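Side-chain contacts in ectonucleoside triphosphate diphosphohydrolase 4 (PDB 6WG5), which belongs to the GDA1/CD39 family of nucleoside phosphatases, whose fold is related to that of the actin-like ATPases: residues F387-C390 with T391-L395; G172-E175 with G176-W180. All blocks are in the same frame, centred on the assembly; numbering follows the deposited sequence.

Interaction 1 of 2, residues F387-C390 with T391-L395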
# COMPACT_ATOMS: atom_id res chain seq x y z
N PHE A 387 -7.64 7.31 -4.42
CA PHE A 387 -7.38 7.53 -5.83
C PHE A 387 -8.41 6.82 -6.71
O PHE A 387 -8.73 7.31 -7.80
CB PHE A 387 -5.97 7.06 -6.19
CG PHE A 387 -4.89 7.97 -5.68
CD1 PHE A 387 -4.61 9.17 -6.32
CD2 PHE A 387 -4.15 7.63 -4.56
CE1 PHE A 387 -3.62 10.01 -5.86
CE2 PHE A 387 -3.15 8.47 -4.09
CZ PHE A 387 -2.89 9.66 -4.74
N TYR A 388 -8.93 5.69 -6.25
CA TYR A 388 -9.99 4.99 -6.96
C TYR A 388 -11.38 5.47 -6.55
O TYR A 388 -12.24 5.69 -7.40
CB TYR A 388 -9.87 3.48 -6.74
CG TYR A 388 -10.89 2.67 -7.50
CD1 TYR A 388 -10.71 2.40 -8.85
CD2 TYR A 388 -12.03 2.18 -6.88
CE1 TYR A 388 -11.63 1.66 -9.56
CE2 TYR A 388 -12.96 1.43 -7.58
CZ TYR A 388 -12.76 1.18 -8.92
OH TYR A 388 -13.68 0.44 -9.63
N TYR A 389 -11.61 5.64 -5.24
CA TYR A 389 -12.92 6.07 -4.77
C TYR A 389 -13.28 7.45 -5.31
O TYR A 389 -14.44 7.71 -5.63
CB TYR A 389 -12.95 6.07 -3.24
CG TYR A 389 -12.65 4.72 -2.62
CD1 TYR A 389 -13.13 3.55 -3.18
CD2 TYR A 389 -11.89 4.63 -1.46
CE1 TYR A 389 -12.86 2.32 -2.61
CE2 TYR A 389 -11.62 3.40 -0.88
CZ TYR A 389 -12.10 2.25 -1.46
OH TYR A 389 -11.83 1.03 -0.89
N CYS A 390 -12.29 8.34 -5.42
CA CYS A 390 -12.55 9.70 -5.88
C CYS A 390 -12.70 9.80 -7.39
O CYS A 390 -13.18 10.83 -7.88
CB CYS A 390 -11.43 10.63 -5.42
SG CYS A 390 -11.43 10.96 -3.64
N THR A 391 -12.31 8.77 -8.15
CA THR A 391 -12.52 8.76 -9.59
C THR A 391 -13.70 7.91 -10.02
O THR A 391 -14.29 8.18 -11.06
CB THR A 391 -11.26 8.26 -10.32
OG1 THR A 391 -10.90 6.96 -9.83
CG2 THR A 391 -10.09 9.21 -10.13
N GLU A 392 -14.07 6.90 -9.23
CA GLU A 392 -15.07 5.92 -9.64
C GLU A 392 -16.39 6.03 -8.89
O GLU A 392 -17.45 5.93 -9.51
CB GLU A 392 -14.52 4.50 -9.46
CG GLU A 392 -15.50 3.40 -9.84
CD GLU A 392 -15.99 3.53 -11.27
OE1 GLU A 392 -15.26 4.11 -12.10
OE2 GLU A 392 -17.11 3.05 -11.56
N ASP A 393 -16.37 6.22 -7.57
CA ASP A 393 -17.56 5.99 -6.77
C ASP A 393 -18.73 6.87 -7.20
O ASP A 393 -19.88 6.40 -7.26
CB ASP A 393 -17.25 6.19 -5.29
CG ASP A 393 -16.68 4.93 -4.64
OD1 ASP A 393 -16.24 4.03 -5.38
OD2 ASP A 393 -16.68 4.85 -3.39
N VAL A 394 -18.48 8.14 -7.52
CA VAL A 394 -19.52 9.03 -8.01
C VAL A 394 -19.20 9.58 -9.40
O VAL A 394 -20.10 9.73 -10.23
CB VAL A 394 -19.79 10.19 -7.02
CG1 VAL A 394 -20.18 9.64 -5.67
CG2 VAL A 394 -18.59 11.11 -6.90
N LEU A 395 -17.93 9.89 -9.68
CA LEU A 395 -17.57 10.37 -11.01
C LEU A 395 -17.55 9.25 -12.04
O LEU A 395 -17.67 9.54 -13.24
CB LEU A 395 -16.21 11.07 -10.96
CG LEU A 395 -16.09 12.19 -9.92
CD1 LEU A 395 -14.73 12.87 -10.01
CD2 LEU A 395 -17.22 13.22 -10.08
O HOH W 1 -15.84 9.55 -7.33

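Interaction 2 of 2, residues G172-E175 with G176-W180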
# COMPACT_ATOMS: atom_id res chain seq x y z
N GLY A 172 6.92 0.54 8.76
CA GLY A 172 6.10 0.99 7.66
C GLY A 172 6.84 0.99 6.34
O GLY A 172 6.25 0.74 5.29
N LYS A 173 8.15 1.27 6.38
CA LYS A 173 8.97 1.19 5.17
C LYS A 173 8.97 -0.23 4.62
O LYS A 173 8.82 -0.43 3.41
CB LYS A 173 10.39 1.66 5.49
CG LYS A 173 11.31 1.78 4.29
CD LYS A 173 12.74 1.48 4.70
CE LYS A 173 13.76 2.23 3.86
NZ LYS A 173 15.14 2.03 4.38
N GLN A 174 9.15 -1.22 5.49
CA GLN A 174 9.12 -2.61 5.04
C GLN A 174 7.75 -2.98 4.48
O GLN A 174 7.66 -3.70 3.48
CB GLN A 174 9.48 -3.55 6.19
CG GLN A 174 10.90 -3.42 6.70
CD GLN A 174 11.20 -4.37 7.84
OE1 GLN A 174 10.99 -4.05 9.01
NE2 GLN A 174 11.67 -5.57 7.51
N GLU A 175 6.68 -2.49 5.11
CA GLU A 175 5.35 -2.77 4.60
C GLU A 175 5.17 -2.21 3.20
O GLU A 175 4.57 -2.85 2.33
CB GLU A 175 4.30 -2.20 5.55
CG GLU A 175 2.92 -2.82 5.40
CD GLU A 175 1.88 -2.16 6.27
OE1 GLU A 175 2.26 -1.42 7.21
OE2 GLU A 175 0.67 -2.37 6.02
N GLY A 176 5.69 -1.00 2.96
CA GLY A 176 5.62 -0.43 1.62
C GLY A 176 6.41 -1.23 0.60
O GLY A 176 5.95 -1.44 -0.52
N VAL A 177 7.61 -1.67 0.98
CA VAL A 177 8.42 -2.49 0.07
C VAL A 177 7.68 -3.78 -0.26
O VAL A 177 7.55 -4.16 -1.43
CB VAL A 177 9.80 -2.77 0.68
CG1 VAL A 177 10.61 -3.69 -0.23
CG2 VAL A 177 10.55 -1.47 0.92
N TYR A 178 7.19 -4.48 0.77
CA TYR A 178 6.48 -5.73 0.54
C TYR A 178 5.28 -5.53 -0.38
O TYR A 178 5.03 -6.34 -1.28
CB TYR A 178 6.03 -6.34 1.87
CG TYR A 178 7.15 -6.88 2.74
CD1 TYR A 178 8.32 -7.37 2.18
CD2 TYR A 178 7.03 -6.90 4.12
CE1 TYR A 178 9.34 -7.87 2.97
CE2 TYR A 178 8.04 -7.40 4.92
CZ TYR A 178 9.19 -7.88 4.34
OH TYR A 178 10.20 -8.37 5.13
N ALA A 179 4.53 -4.45 -0.18
CA ALA A 179 3.40 -4.17 -1.06
C ALA A 179 3.87 -3.87 -2.48
O ALA A 179 3.23 -4.29 -3.45
CB ALA A 179 2.57 -3.01 -0.51
N TRP A 180 4.99 -3.16 -2.61
CA TRP A 180 5.52 -2.87 -3.94
C TRP A 180 5.97 -4.15 -4.64
O TRP A 180 5.75 -4.31 -5.84
CB TRP A 180 6.68 -1.88 -3.82
CG TRP A 180 7.31 -1.52 -5.13
CD1 TRP A 180 6.96 -0.50 -5.95
CD2 TRP A 180 8.41 -2.19 -5.76
NE1 TRP A 180 7.77 -0.48 -7.06
CE2 TRP A 180 8.67 -1.51 -6.97
CE3 TRP A 180 9.20 -3.29 -5.42
CZ2 TRP A 180 9.68 -1.90 -7.84
CZ3 TRP A 180 10.21 -3.68 -6.29
CH2 TRP A 180 10.44 -2.99 -7.48

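Interaction 1 of 2, residues F387-C390 with T391-L395
Tyr-388 and Glu-392, one helical turn apart, run alongside each other and point the same way. The methylene CB of Glu-392 sits over one face of the Tyr-388 ring, 3.9 Å from its centroid and 16° off the ring normal, which makes a CH-pi contact displaced toward the rim. Beyond it, Glu-392 CG reaches Tyr-388 OH at 3.5 Å. Both side chains leave the backbone with CG anti to N (chi1 -177° for the tyrosine), and this shared torsion lays them together; the glutamate then bends at chi2, and its OE1 accepts from Gly-398 N.

Tyr-389 and Asp-393 likewise lie side by side and point the same way, but the ring and carboxylate planes are 45° apart. The carboxylate approaches the ring obliquely, OD2 lying 3.8 Å from CD1 of Tyr-389. His-433 joins this pair from outside, its ND1 hydrogen-bonded to Asp-393 OD2 and its ring stacked on that of Tyr-389.

Tyr-388, Tyr-389 and Glu-392 lie on helix 386-392, which directly follows strand 381-385 of a six-stranded mixed sheet in this actin-like fold. Tyr-388 O accepts hydrogen bonds from both Glu-392 N, at 2.9 Å, and Thr-391 N, which comes from above the carbonyl plane at 3.2 Å. Thr-391 OG1 lies 3.0 Å from Phe-387 O and 3.1 Å from Tyr-388 O, and it shares a hydrogen bond with Thr-468 OG1. Asp-393 N continues the i to i+4 pattern by bonding to Tyr-389 O. A water donates to the same Tyr-389 O and accepts from Val-394 N at 3.0 Å, bridging the carbonyl to the following loop.

Interaction 2 of 2, residues G172-E175 with G176-W180
Tyr-178 lays its ring against the carbonyl of Gln-174, whose O lies over one ring face, 3.3 Å from CG of Tyr-178. That same oxygen accepts a bond from Tyr-178 N at 2.9 Å, nearly straight (173° at the hydrogen), so backbone and ring of one residue meet a single carbonyl. With CG anti to its carbonyl carbon (chi1 -70°), the tyrosine is turned back along the helix beside Gln-174. The two side chains point the same way, amide and ring planes 45° apart, and Gln-174 NE2 comes within 4.0 Å of Tyr-178 OH. The other end of that amide is fixed by Ser-171, whose N bonds to OE1.

On a neighbouring flank, Val-177 CG2 touches Lys-173 O at 3.2 Å, while Val-177 N bonds to the same oxygen. Gly-176 and Ala-179 complete the regular i to i+4 ladder, bonding to Gly-172 O and Glu-175 O. Farther out, Glu-175 OE1 forms a salt bridge with Arg-136, and Lys-173 NZ donates to Leu-255 O.

This first part of helix 172-186 has Tyr-178 against helix 479-487, at Trp-479 and Ala-483, and Val-177 against strands 255-259 and 270-279.

Interaction 2 precedes interaction 1 in the chain, and the two do not touch: their centres are 25 Å apart and their nearest atoms about 13 Å. Both belong to helices that pack on the mixed sheet containing strands 221-225, 255-259, 270-279 and 381-385, but at different strands. Residues 172-180 meet 255-259 and 270-279, whereas 387-395 follow 381-385, with Phe-387 reaching 221-225. Interaction 2 is the more central, 7 Å from the centre of the chain against 18 Å. They also differ in regularity: interaction 2 keeps an unbroken i to i+4 ladder, whereas interaction 1 gives way to a loop and recruits a water.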